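Local coordinates for putative alpha-galactosidase (Bacteroides fragilis, PDB 4NZJ), which probably hydrolyses terminal, non-reducing alpha-D-galactose residues in alpha-galactosides, at residues A123-I127 / Y173-F179; V250-W256 / V268-R274; I141-L147 / Q157-F163. All coordinates share one frame; numbering follows the deposited sequence.

Contact 1 of 3, residues A123-I127 / Y173-F179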
loop_
_atom_site.group_PDB
_atom_site.type_symbol
_atom_site.label_atom_id
_atom_site.label_comp_id
_atom_site.label_asym_id
_atom_site.label_seq_id
_atom_site.Cartn_x
_atom_site.Cartn_y
_atom_site.Cartn_z
ATOM N N ALA A 123 -13.280 8.731 -3.353
ATOM C CA ALA A 123 -12.689 8.524 -4.681
ATOM C C ALA A 123 -12.453 9.857 -5.408
ATOM O O ALA A 123 -11.372 10.093 -5.951
ATOM C CB ALA A 123 -13.575 7.615 -5.523
ATOM N N ASP A 124 -13.456 10.729 -5.409
ATOM C CA ASP A 124 -13.341 12.031 -6.071
ATOM C C ASP A 124 -12.179 12.846 -5.489
ATOM O O ASP A 124 -11.424 13.488 -6.225
ATOM C CB ASP A 124 -14.634 12.830 -5.909
ATOM C CG ASP A 124 -15.800 12.262 -6.712
ATOM O OD1 ASP A 124 -15.604 11.352 -7.540
ATOM O OD2 ASP A 124 -16.935 12.753 -6.516
ATOM N N ALA A 125 -12.042 12.810 -4.166
ATOM C CA ALA A 125 -10.989 13.565 -3.488
ATOM C C ALA A 125 -9.601 13.023 -3.819
ATOM O O ALA A 125 -8.653 13.791 -3.960
ATOM C CB ALA A 125 -11.212 13.556 -1.984
HETATM N N MSE A 126 -9.487 11.705 -3.951
HETATM C CA MSE A 126 -8.203 11.078 -4.285
HETATM C C MSE A 126 -7.767 11.436 -5.689
HETATM O O MSE A 126 -6.566 11.501 -5.979
HETATM C CB MSE A 126 -8.293 9.568 -4.085
HETATM C CG MSE A 126 -8.276 9.265 -2.592
HETATM SE SE MSE A 126 -8.722 7.390 -2.195
HETATM C CE MSE A 126 -7.082 6.530 -2.850
ATOM N N ILE A 127 -8.725 11.691 -6.573
ATOM C CA ILE A 127 -8.403 12.187 -7.911
ATOM C C ILE A 127 -7.846 13.606 -7.842
ATOM O O ILE A 127 -6.817 13.910 -8.452
ATOM C CB ILE A 127 -9.633 12.148 -8.841
ATOM C CG1 ILE A 127 -10.050 10.694 -9.089
ATOM C CG2 ILE A 127 -9.344 12.856 -10.164
ATOM C CD1 ILE A 127 -11.355 10.554 -9.831
ATOM N N TYR A 173 -18.223 2.774 -10.378
ATOM C CA TYR A 173 -17.781 4.162 -10.264
ATOM C C TYR A 173 -16.269 4.235 -10.089
ATOM O O TYR A 173 -15.594 5.036 -10.749
ATOM C CB TYR A 173 -18.490 4.844 -9.085
ATOM C CG TYR A 173 -18.292 6.335 -8.997
ATOM C CD1 TYR A 173 -17.168 6.875 -8.379
ATOM C CD2 TYR A 173 -19.242 7.213 -9.510
ATOM C CE1 TYR A 173 -16.990 8.249 -8.289
ATOM C CE2 TYR A 173 -19.071 8.586 -9.423
ATOM C CZ TYR A 173 -17.954 9.100 -8.807
ATOM O OH TYR A 173 -17.793 10.463 -8.726
ATOM N N LEU A 174 -15.750 3.390 -9.203
ATOM C CA LEU A 174 -14.312 3.325 -8.942
ATOM C C LEU A 174 -13.537 2.877 -10.180
ATOM O O LEU A 174 -12.557 3.506 -10.558
ATOM C CB LEU A 174 -14.011 2.400 -7.752
ATOM C CG LEU A 174 -13.993 3.059 -6.363
ATOM C CD1 LEU A 174 -15.138 4.034 -6.150
ATOM C CD2 LEU A 174 -13.982 1.989 -5.275
ATOM N N HIS A 175 -13.986 1.801 -10.819
ATOM C CA HIS A 175 -13.273 1.249 -11.980
ATOM C C HIS A 175 -13.192 2.233 -13.144
ATOM O O HIS A 175 -12.169 2.310 -13.826
ATOM C CB HIS A 175 -13.945 -0.029 -12.474
ATOM C CG HIS A 175 -13.848 -1.173 -11.519
ATOM N ND1 HIS A 175 -14.726 -2.232 -11.548
ATOM C CD2 HIS A 175 -13.000 -1.415 -10.491
ATOM C CE1 HIS A 175 -14.416 -3.086 -10.589
ATOM N NE2 HIS A 175 -13.372 -2.617 -9.933
ATOM N N GLU A 176 -14.263 2.993 -13.350
ATOM C CA GLU A 176 -14.300 4.024 -14.389
ATOM C C GLU A 176 -13.206 5.068 -14.179
ATOM O O GLU A 176 -12.808 5.753 -15.119
ATOM C CB GLU A 176 -15.667 4.718 -14.411
ATOM C CG GLU A 176 -16.783 3.887 -15.022
ATOM C CD GLU A 176 -18.165 4.397 -14.652
ATOM O OE1 GLU A 176 -18.279 5.558 -14.196
ATOM O OE2 GLU A 176 -19.141 3.634 -14.814
ATOM N N ARG A 177 -12.736 5.189 -12.939
ATOM C CA ARG A 177 -11.724 6.163 -12.551
ATOM C C ARG A 177 -10.371 5.523 -12.207
ATOM O O ARG A 177 -9.450 6.199 -11.732
ATOM C CB ARG A 177 -12.261 6.984 -11.377
ATOM C CG ARG A 177 -13.389 7.906 -11.804
ATOM C CD ARG A 177 -14.297 8.311 -10.658
ATOM N NE ARG A 177 -15.369 9.174 -11.146
ATOM C CZ ARG A 177 -16.449 8.759 -11.804
ATOM N NH1 ARG A 177 -16.663 7.469 -12.041
ATOM N NH2 ARG A 177 -17.346 9.646 -12.212
ATOM N N GLY A 178 -10.246 4.227 -12.465
ATOM C CA GLY A 178 -8.985 3.525 -12.279
ATOM C C GLY A 178 -8.715 3.058 -10.861
ATOM O O GLY A 178 -7.609 2.616 -10.553
ATOM N N PHE A 179 -9.718 3.138 -9.992
ATOM C CA PHE A 179 -9.582 2.645 -8.630
ATOM C C PHE A 179 -10.020 1.194 -8.532
ATOM O O PHE A 179 -10.809 0.709 -9.343
ATOM C CB PHE A 179 -10.425 3.472 -7.655
ATOM C CG PHE A 179 -9.953 4.894 -7.481
ATOM C CD1 PHE A 179 -8.756 5.172 -6.845
ATOM C CD2 PHE A 179 -10.725 5.954 -7.933
ATOM C CE1 PHE A 179 -8.326 6.479 -6.679
ATOM C CE2 PHE A 179 -10.303 7.259 -7.765
ATOM C CZ PHE A 179 -9.103 7.521 -7.132
HETATM O O HOH W 1 -14.550 12.044 -10.028
#
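Ala123, on helix 116-128, points its CB at the end of helix 166-176, where it meets Leu174 CD1 and Phe179 CE2, each at 4.0 Å. One residue on, Asp124 reaches across to Tyr173: OD1 accepts the hydrogen bond from Tyr173 OH (2.6 Å) through its syn lone pair, in the plane of the ring and with the carboxylate turned 45° from it. The same OD1 also accepts from a water, which in turn accepts from Arg177 NE. Met126 follows as selenomethionine; its CB lies 3.8 Å from Phe179 CZ and its SE makes an oblique Met-aromatic contact with that ring. Ile127 uses one branch twice: CG1 lies at the edge of Phe179 and CD1, beyond it, 3.8 Å from Arg177 CD. The second helix ends in a Schellman motif, Gly178 at positive phi and Phe179 N bonded to Leu174 O. Two helices of the TIM barrel's outer layer are thus joined by an apolar floor beside strand 138-140 and a polar rim. There Arg177 NH1 lies 3.5 Å above the centre of the Tyr173 ring and bonds Tyr173 O; Arg177 NE, 4.2 Å from Asp124 OD1 without a direct bond, would be expected to favour a charged Asp124.

Contact 2 of 3, residues V250-W256 / V268-R274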
loop_
_atom_site.group_PDB
_atom_site.type_symbol
_atom_site.label_atom_id
_atom_site.label_comp_id
_atom_site.label_asym_id
_atom_site.label_seq_id
_atom_site.Cartn_x
_atom_site.Cartn_y
_atom_site.Cartn_z
ATOM N N VAL A 250 -7.109 -9.475 -4.683
ATOM C CA VAL A 250 -6.047 -9.419 -3.691
ATOM C C VAL A 250 -6.585 -9.931 -2.359
ATOM O O VAL A 250 -7.697 -9.594 -1.958
ATOM C CB VAL A 250 -5.517 -7.981 -3.532
ATOM C CG1 VAL A 250 -4.615 -7.845 -2.311
ATOM C CG2 VAL A 250 -4.787 -7.561 -4.804
ATOM N N TYR A 251 -5.771 -10.715 -1.666
ATOM C CA TYR A 251 -6.174 -11.391 -0.447
ATOM C C TYR A 251 -5.328 -10.872 0.715
ATOM O O TYR A 251 -4.134 -11.160 0.804
ATOM C CB TYR A 251 -5.996 -12.894 -0.639
ATOM C CG TYR A 251 -6.595 -13.797 0.414
ATOM C CD1 TYR A 251 -7.616 -13.370 1.267
ATOM C CD2 TYR A 251 -6.168 -15.118 0.512
ATOM C CE1 TYR A 251 -8.159 -14.236 2.210
ATOM C CE2 TYR A 251 -6.706 -15.982 1.443
ATOM C CZ TYR A 251 -7.702 -15.539 2.285
ATOM O OH TYR A 251 -8.236 -16.414 3.209
ATOM N N SER A 252 -5.963 -10.081 1.574
ATOM C CA SER A 252 -5.322 -9.460 2.729
ATOM C C SER A 252 -5.683 -10.253 3.985
ATOM O O SER A 252 -6.845 -10.318 4.384
ATOM C CB SER A 252 -5.775 -7.996 2.835
ATOM O OG SER A 252 -5.454 -7.412 4.085
ATOM N N VAL A 253 -4.677 -10.877 4.587
ATOM C CA VAL A 253 -4.852 -11.726 5.759
ATOM C C VAL A 253 -4.715 -10.878 7.019
ATOM O O VAL A 253 -3.753 -10.127 7.170
ATOM C CB VAL A 253 -3.820 -12.873 5.727
ATOM C CG1 VAL A 253 -3.785 -13.648 7.041
ATOM C CG2 VAL A 253 -4.131 -13.798 4.562
ATOM N N CYS A 254 -5.694 -10.981 7.917
ATOM C CA CYS A 254 -5.694 -10.193 9.138
ATOM C C CYS A 254 -5.999 -11.059 10.358
ATOM O O CYS A 254 -7.159 -11.211 10.755
ATOM C CB CYS A 254 -6.700 -9.046 9.012
ATOM S SG CYS A 254 -6.774 -7.969 10.448
ATOM N N GLU A 255 -4.950 -11.646 10.935
ATOM C CA GLU A 255 -5.074 -12.394 12.188
ATOM C C GLU A 255 -4.076 -11.867 13.240
ATOM O O GLU A 255 -3.720 -12.566 14.194
ATOM C CB GLU A 255 -4.999 -13.921 11.953
ATOM C CG GLU A 255 -3.735 -14.462 11.289
ATOM C CD GLU A 255 -2.507 -14.320 12.155
ATOM O OE1 GLU A 255 -2.320 -15.143 13.082
ATOM O OE2 GLU A 255 -1.729 -13.371 11.919
ATOM N N TRP A 256 -3.651 -10.620 13.036
ATOM C CA TRP A 256 -2.915 -9.803 14.018
ATOM C C TRP A 256 -1.528 -10.327 14.378
ATOM O O TRP A 256 -0.973 -9.950 15.408
ATOM C CB TRP A 256 -3.740 -9.576 15.284
ATOM C CG TRP A 256 -5.174 -9.406 14.992
ATOM C CD1 TRP A 256 -5.766 -8.360 14.349
ATOM C CD2 TRP A 256 -6.212 -10.335 15.302
ATOM N NE1 TRP A 256 -7.124 -8.581 14.247
ATOM C CE2 TRP A 256 -7.420 -9.786 14.828
ATOM C CE3 TRP A 256 -6.239 -11.576 15.951
ATOM C CZ2 TRP A 256 -8.645 -10.438 14.979
ATOM C CZ3 TRP A 256 -7.455 -12.222 16.099
ATOM C CH2 TRP A 256 -8.641 -11.650 15.615
ATOM N N VAL A 268 -0.866 -20.013 1.493
ATOM C CA VAL A 268 -2.303 -20.308 1.404
ATOM C C VAL A 268 -3.063 -19.330 0.499
ATOM O O VAL A 268 -4.286 -19.412 0.390
ATOM C CB VAL A 268 -2.982 -20.368 2.795
ATOM C CG1 VAL A 268 -2.283 -21.387 3.685
ATOM C CG2 VAL A 268 -3.026 -19.002 3.470
ATOM N N GLY A 269 -2.337 -18.406 -0.132
ATOM C CA GLY A 269 -2.906 -17.512 -1.135
ATOM C C GLY A 269 -2.910 -16.033 -0.808
ATOM O O GLY A 269 -3.340 -15.216 -1.634
ATOM N N GLY A 270 -2.438 -15.665 0.381
ATOM C CA GLY A 270 -2.421 -14.269 0.789
ATOM C C GLY A 270 -1.392 -13.449 0.037
ATOM O O GLY A 270 -0.337 -13.952 -0.330
ATOM N N HIS A 271 -1.704 -12.177 -0.197
ATOM C CA HIS A 271 -0.760 -11.245 -0.813
ATOM C C HIS A 271 -0.178 -10.256 0.182
ATOM O O HIS A 271 0.830 -9.607 -0.094
ATOM C CB HIS A 271 -1.431 -10.506 -1.958
ATOM C CG HIS A 271 -1.970 -11.425 -3.000
ATOM N ND1 HIS A 271 -3.310 -11.717 -3.113
ATOM C CD2 HIS A 271 -1.341 -12.183 -3.926
ATOM C CE1 HIS A 271 -3.489 -12.589 -4.088
ATOM N NE2 HIS A 271 -2.308 -12.893 -4.593
ATOM N N LEU A 272 -0.817 -10.145 1.339
ATOM C CA LEU A 272 -0.298 -9.365 2.451
ATOM C C LEU A 272 -0.915 -9.917 3.718
ATOM O O LEU A 272 -1.991 -10.519 3.678
ATOM C CB LEU A 272 -0.611 -7.874 2.315
ATOM C CG LEU A 272 -2.070 -7.400 2.207
ATOM C CD1 LEU A 272 -2.208 -5.935 2.580
ATOM C CD2 LEU A 272 -2.627 -7.628 0.807
ATOM N N TRP A 273 -0.233 -9.724 4.837
ATOM C CA TRP A 273 -0.690 -10.268 6.105
ATOM C C TRP A 273 -0.287 -9.347 7.244
ATOM O O TRP A 273 0.839 -8.866 7.305
ATOM C CB TRP A 273 -0.113 -11.667 6.341
ATOM C CG TRP A 273 1.340 -11.740 6.033
ATOM C CD1 TRP A 273 2.379 -11.433 6.869
ATOM C CD2 TRP A 273 1.925 -12.111 4.784
ATOM N NE1 TRP A 273 3.574 -11.597 6.216
ATOM C CE2 TRP A 273 3.325 -12.013 4.933
ATOM C CE3 TRP A 273 1.402 -12.520 3.550
ATOM C CZ2 TRP A 273 4.209 -12.318 3.895
ATOM C CZ3 TRP A 273 2.281 -12.819 2.517
ATOM C CH2 TRP A 273 3.671 -12.719 2.699
ATOM N N ARG A 274 -1.228 -9.102 8.145
ATOM C CA ARG A 274 -0.955 -8.288 9.313
ATOM C C ARG A 274 0.071 -8.988 10.211
ATOM O O ARG A 274 -0.039 -10.185 10.488
ATOM C CB ARG A 274 -2.259 -7.988 10.051
ATOM C CG ARG A 274 -3.140 -6.971 9.321
ATOM C CD ARG A 274 -2.702 -5.537 9.595
ATOM N NE ARG A 274 -2.797 -5.321 11.028
ATOM C CZ ARG A 274 -3.930 -5.079 11.693
ATOM N NH1 ARG A 274 -5.085 -4.896 11.055
ATOM N NH2 ARG A 274 -3.891 -4.992 13.011
HETATM O O HOH W 2 -2.260 -11.675 9.811
#
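His271 meets Tyr251 with the edge of its imidazole: ND1 accepts from Tyr251 N at 3.0 Å, and that nitrogen lies in the ring plane. One face of the imidazole carries Gly269 O, displaced toward the rim. The same carbonyl oxygen sits in plane at the edge of the Tyr251 phenol ring, 3.6 Å from CD2, while the hydroxyl at the far end goes to Tyr235 O. Trp256 turns one face to Cys254 O and its edge to Arg274, NH2 standing 4.1 Å from CD1 with guanidinium and indole planes 68° apart.

The backbones belong to 250-254 and 272-274, neighbouring parallel strands of the TIM barrel. Three backbone bonds join the segments: His271 N, just ahead of the second strand, to Tyr251 O; Val253 N to Leu272 O at 2.9 Å and nearly straight (175°); and Arg274 N to Val253 O. Trp273 CA adds a CA-H...O contact to Val253 O. Leu272 and Ser252 share one face of the sheet; chi1 of 59° sets Leu272 CG between its own N and carbonyl carbon, and CD2 comes to 3.7 Å from Val250 CG1. Val253 and Trp273 occupy the other face, touching through their CB atoms, and the indole NE1 continues to Asn316.

At the C-terminal ends of the strands, Arg274 bends at chi2 and chi3, and its NH2 makes a salt bridge with Asp278. A water accepts from Glu255 N and has Glu255 OE2 and Arg274 O among its possible acceptors; Glu255 OE1 pairs with Arg259. At the other end an imidazole nitrogen satisfies Tyr251 N, which implies that His271 carries no proton on ND1.

Contact 3 of 3, residues I141-L147 / Q157-F163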
loop_
_atom_site.group_PDB
_atom_site.type_symbol
_atom_site.label_atom_id
_atom_site.label_comp_id
_atom_site.label_asym_id
_atom_site.label_seq_id
_atom_site.Cartn_x
_atom_site.Cartn_y
_atom_site.Cartn_z
ATOM N N ILE A 141 -13.610 -0.772 1.570
ATOM C CA ILE A 141 -14.747 -0.805 2.474
ATOM C C ILE A 141 -14.389 -1.771 3.596
ATOM O O ILE A 141 -13.899 -2.875 3.344
ATOM C CB ILE A 141 -16.022 -1.288 1.735
ATOM C CG1 ILE A 141 -16.400 -0.287 0.643
ATOM C CG2 ILE A 141 -17.183 -1.497 2.697
ATOM C CD1 ILE A 141 -17.565 -0.721 -0.221
ATOM N N ASP A 142 -14.623 -1.350 4.831
ATOM C CA ASP A 142 -14.317 -2.178 5.989
ATOM C C ASP A 142 -15.603 -2.808 6.551
ATOM O O ASP A 142 -16.531 -3.091 5.796
ATOM C CB ASP A 142 -13.539 -1.358 7.026
ATOM C CG ASP A 142 -12.637 -2.227 7.900
ATOM O OD1 ASP A 142 -11.523 -2.588 7.453
ATOM O OD2 ASP A 142 -13.057 -2.558 9.029
ATOM N N ASP A 143 -15.664 -3.029 7.864
ATOM C CA ASP A 143 -16.743 -3.796 8.496
ATOM C C ASP A 143 -18.081 -3.035 8.418
ATOM O O ASP A 143 -18.109 -1.820 8.205
ATOM C CB ASP A 143 -16.338 -4.051 9.964
ATOM C CG ASP A 143 -17.009 -5.269 10.603
ATOM O OD1 ASP A 143 -17.895 -5.918 10.012
ATOM O OD2 ASP A 143 -16.607 -5.566 11.757
ATOM N N PHE A 144 -19.184 -3.766 8.586
ATOM C CA PHE A 144 -20.549 -3.205 8.642
ATOM C C PHE A 144 -21.148 -2.733 7.307
ATOM O O PHE A 144 -22.144 -2.003 7.313
ATOM C CB PHE A 144 -20.671 -2.056 9.659
ATOM C CG PHE A 144 -20.423 -2.451 11.087
ATOM C CD1 PHE A 144 -19.148 -2.380 11.625
ATOM C CD2 PHE A 144 -21.476 -2.832 11.905
ATOM C CE1 PHE A 144 -18.923 -2.703 12.951
ATOM C CE2 PHE A 144 -21.257 -3.164 13.231
ATOM C CZ PHE A 144 -19.980 -3.101 13.750
ATOM N N TRP A 145 -20.582 -3.145 6.174
ATOM C CA TRP A 145 -21.267 -2.956 4.885
ATOM C C TRP A 145 -22.450 -3.928 4.759
ATOM O O TRP A 145 -23.381 -3.696 3.983
ATOM C CB TRP A 145 -20.303 -3.133 3.706
ATOM C CG TRP A 145 -19.731 -4.503 3.614
ATOM C CD1 TRP A 145 -18.555 -4.941 4.150
ATOM C CD2 TRP A 145 -20.316 -5.629 2.952
ATOM N NE1 TRP A 145 -18.377 -6.280 3.871
ATOM C CE2 TRP A 145 -19.446 -6.723 3.138
ATOM C CE3 TRP A 145 -21.504 -5.823 2.235
ATOM C CZ2 TRP A 145 -19.720 -7.989 2.620
ATOM C CZ3 TRP A 145 -21.771 -7.079 1.718
ATOM C CH2 TRP A 145 -20.884 -8.146 1.916
ATOM N N GLN A 146 -22.382 -5.019 5.517
ATOM C CA GLN A 146 -23.382 -6.085 5.498
ATOM C C GLN A 146 -24.243 -6.076 6.757
ATOM O O GLN A 146 -23.862 -5.489 7.779
ATOM C CB GLN A 146 -22.697 -7.451 5.344
ATOM C CG GLN A 146 -21.917 -7.958 6.562
ATOM C CD GLN A 146 -20.489 -7.432 6.633
ATOM O OE1 GLN A 146 -20.257 -6.218 6.718
ATOM N NE2 GLN A 146 -19.516 -8.347 6.603
ATOM N N LEU A 147 -25.389 -6.748 6.684
ATOM C CA LEU A 147 -26.306 -6.853 7.812
ATOM C C LEU A 147 -25.830 -7.932 8.793
ATOM O O LEU A 147 -24.973 -8.753 8.454
ATOM C CB LEU A 147 -27.726 -7.158 7.324
ATOM C CG LEU A 147 -28.361 -6.090 6.428
ATOM C CD1 LEU A 147 -29.774 -6.502 6.045
ATOM C CD2 LEU A 147 -28.370 -4.723 7.097
ATOM N N GLN A 157 -26.082 -10.118 3.204
ATOM C CA GLN A 157 -27.040 -9.073 2.855
ATOM C C GLN A 157 -26.358 -7.722 2.893
ATOM O O GLN A 157 -25.871 -7.310 3.930
ATOM C CB GLN A 157 -28.204 -9.069 3.834
ATOM C CG GLN A 157 -28.992 -10.360 3.880
ATOM C CD GLN A 157 -30.182 -10.247 4.807
ATOM O OE1 GLN A 157 -31.259 -9.821 4.394
ATOM N NE2 GLN A 157 -29.994 -10.619 6.069
ATOM N N ILE A 158 -26.315 -7.035 1.760
ATOM C CA ILE A 158 -25.785 -5.675 1.724
ATOM C C ILE A 158 -26.721 -4.784 2.536
ATOM O O ILE A 158 -27.939 -4.904 2.442
ATOM C CB ILE A 158 -25.685 -5.137 0.283
ATOM C CG1 ILE A 158 -24.664 -5.945 -0.524
ATOM C CG2 ILE A 158 -25.288 -3.665 0.293
ATOM C CD1 ILE A 158 -24.854 -5.841 -2.020
ATOM N N ASP A 159 -26.147 -3.904 3.353
ATOM C CA ASP A 159 -26.939 -2.891 4.044
ATOM C C ASP A 159 -27.366 -1.868 2.991
ATOM O O ASP A 159 -26.562 -1.016 2.588
ATOM C CB ASP A 159 -26.113 -2.231 5.152
ATOM C CG ASP A 159 -26.915 -1.253 5.982
ATOM O OD1 ASP A 159 -27.922 -0.696 5.485
ATOM O OD2 ASP A 159 -26.532 -1.045 7.155
ATOM N N LYS A 160 -28.620 -1.961 2.553
ATOM C CA LYS A 160 -29.122 -1.120 1.460
ATOM C C LYS A 160 -29.410 0.312 1.894
ATOM O O LYS A 160 -29.639 1.177 1.056
ATOM C CB LYS A 160 -30.368 -1.737 0.827
ATOM C CG LYS A 160 -30.114 -3.090 0.178
ATOM C CD LYS A 160 -28.980 -3.020 -0.835
ATOM C CE LYS A 160 -29.382 -2.250 -2.085
ATOM N NZ LYS A 160 -30.600 -2.809 -2.738
ATOM N N THR A 161 -29.418 0.567 3.200
ATOM C CA THR A 161 -29.522 1.944 3.673
ATOM C C THR A 161 -28.210 2.657 3.346
ATOM O O THR A 161 -28.207 3.799 2.873
ATOM C CB THR A 161 -29.786 2.018 5.190
ATOM O OG1 THR A 161 -30.981 1.297 5.503
ATOM C CG2 THR A 161 -29.939 3.465 5.634
ATOM N N LYS A 162 -27.101 1.971 3.597
ATOM C CA LYS A 162 -25.769 2.493 3.301
ATOM C C LYS A 162 -25.447 2.476 1.813
ATOM O O LYS A 162 -24.844 3.422 1.291
ATOM C CB LYS A 162 -24.707 1.679 4.045
ATOM C CG LYS A 162 -24.818 1.797 5.552
ATOM C CD LYS A 162 -23.738 1.003 6.260
ATOM C CE LYS A 162 -23.918 1.124 7.762
ATOM N NZ LYS A 162 -22.875 0.378 8.502
ATOM N N PHE A 163 -25.845 1.394 1.142
ATOM C CA PHE A 163 -25.527 1.175 -0.272
ATOM C C PHE A 163 -26.809 0.906 -1.044
ATOM O O PHE A 163 -27.105 -0.232 -1.396
ATOM C CB PHE A 163 -24.513 0.027 -0.405
ATOM C CG PHE A 163 -23.205 0.323 0.266
ATOM C CD1 PHE A 163 -22.269 1.141 -0.346
ATOM C CD2 PHE A 163 -22.928 -0.172 1.537
ATOM C CE1 PHE A 163 -21.074 1.442 0.274
ATOM C CE2 PHE A 163 -21.728 0.126 2.164
ATOM C CZ PHE A 163 -20.800 0.934 1.532
HETATM O O HOH W 3 -24.705 -2.610 8.635
HETATM O O HOH W 4 -25.498 -10.205 6.029
#
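Gln146 and Ile158 face each other in a single backbone bridge, the point where the long loop after TIM-barrel strand 138-140 folds back on itself. Two hydrogen bonds flank it: Asp159 N gives to Trp145 O at 2.8 Å, and Leu147 N to Gln157 O at 2.9 Å. Gln146 CA also approaches Gln157 O, a bent CA-H...O contact.

Side chains close over both ends of the bridge. Leu147 spreads its two methyls, CD1 against Gln157 CB (3.7 Å) and CD2 across Asp159 at about a right angle. The Trp145 indole takes Ile158 CG1 at its edge, 3.8 Å from CZ3, while Trp145 CB approaches Phe163 CE2 obliquely. Ile141 and Phe163 come toward each other from opposite directions, CD1 to CZ.

A second layer fixes these groups. Trp145 NE1 bonds Tyr184 O, one face of the indole carries Gln146 CB, and Gln146 NE2 continues to Cys196 O. Asp159 OD1 receives weak bonds from Thr161 N and Lys162 N, and Phe163 N returns to Asp159 O, closing the turn that leads into Phe163. Farther along the first arm, Asp142 pairs with Lys218, and Asp143 OD2 bonds a glycerol that probably came from the crystallisation liquor but may mark a pocket.

Phe144 O has two polar partners here. One is a water that also lies within bonding distance of Asp159 OD2; the other is Lys162, whose fully extended chain, its last three torsions within 2° of 180°, delivers NZ to this oxygen at 2.8 Å, tilted 33° from the carbonyl plane; Gln112 O is a further acceptor for the same ammonium.

Overall arrangement
After the N-terminal Ig-like domain the chain enters the barrel, passes helix 116-128 and strand 138-140, then makes the excursion that contact 3 closes on itself over a nine-residue gap. Helix 166-176 follows, and contact 1 sets its end against helix 116-128, so contact 3 is nested within the loop that contact 1 closes. Contact 2 comes later, in series with both, pairing strands 250-254 and 272-274 after a short connection without helix or strand. All three belong to the TIM barrel: outer helices in contact 1, wall strands in contact 2, a strand-to-helix loop in contact 3. Their centres lie 20 to 24 Å apart, and none touches another.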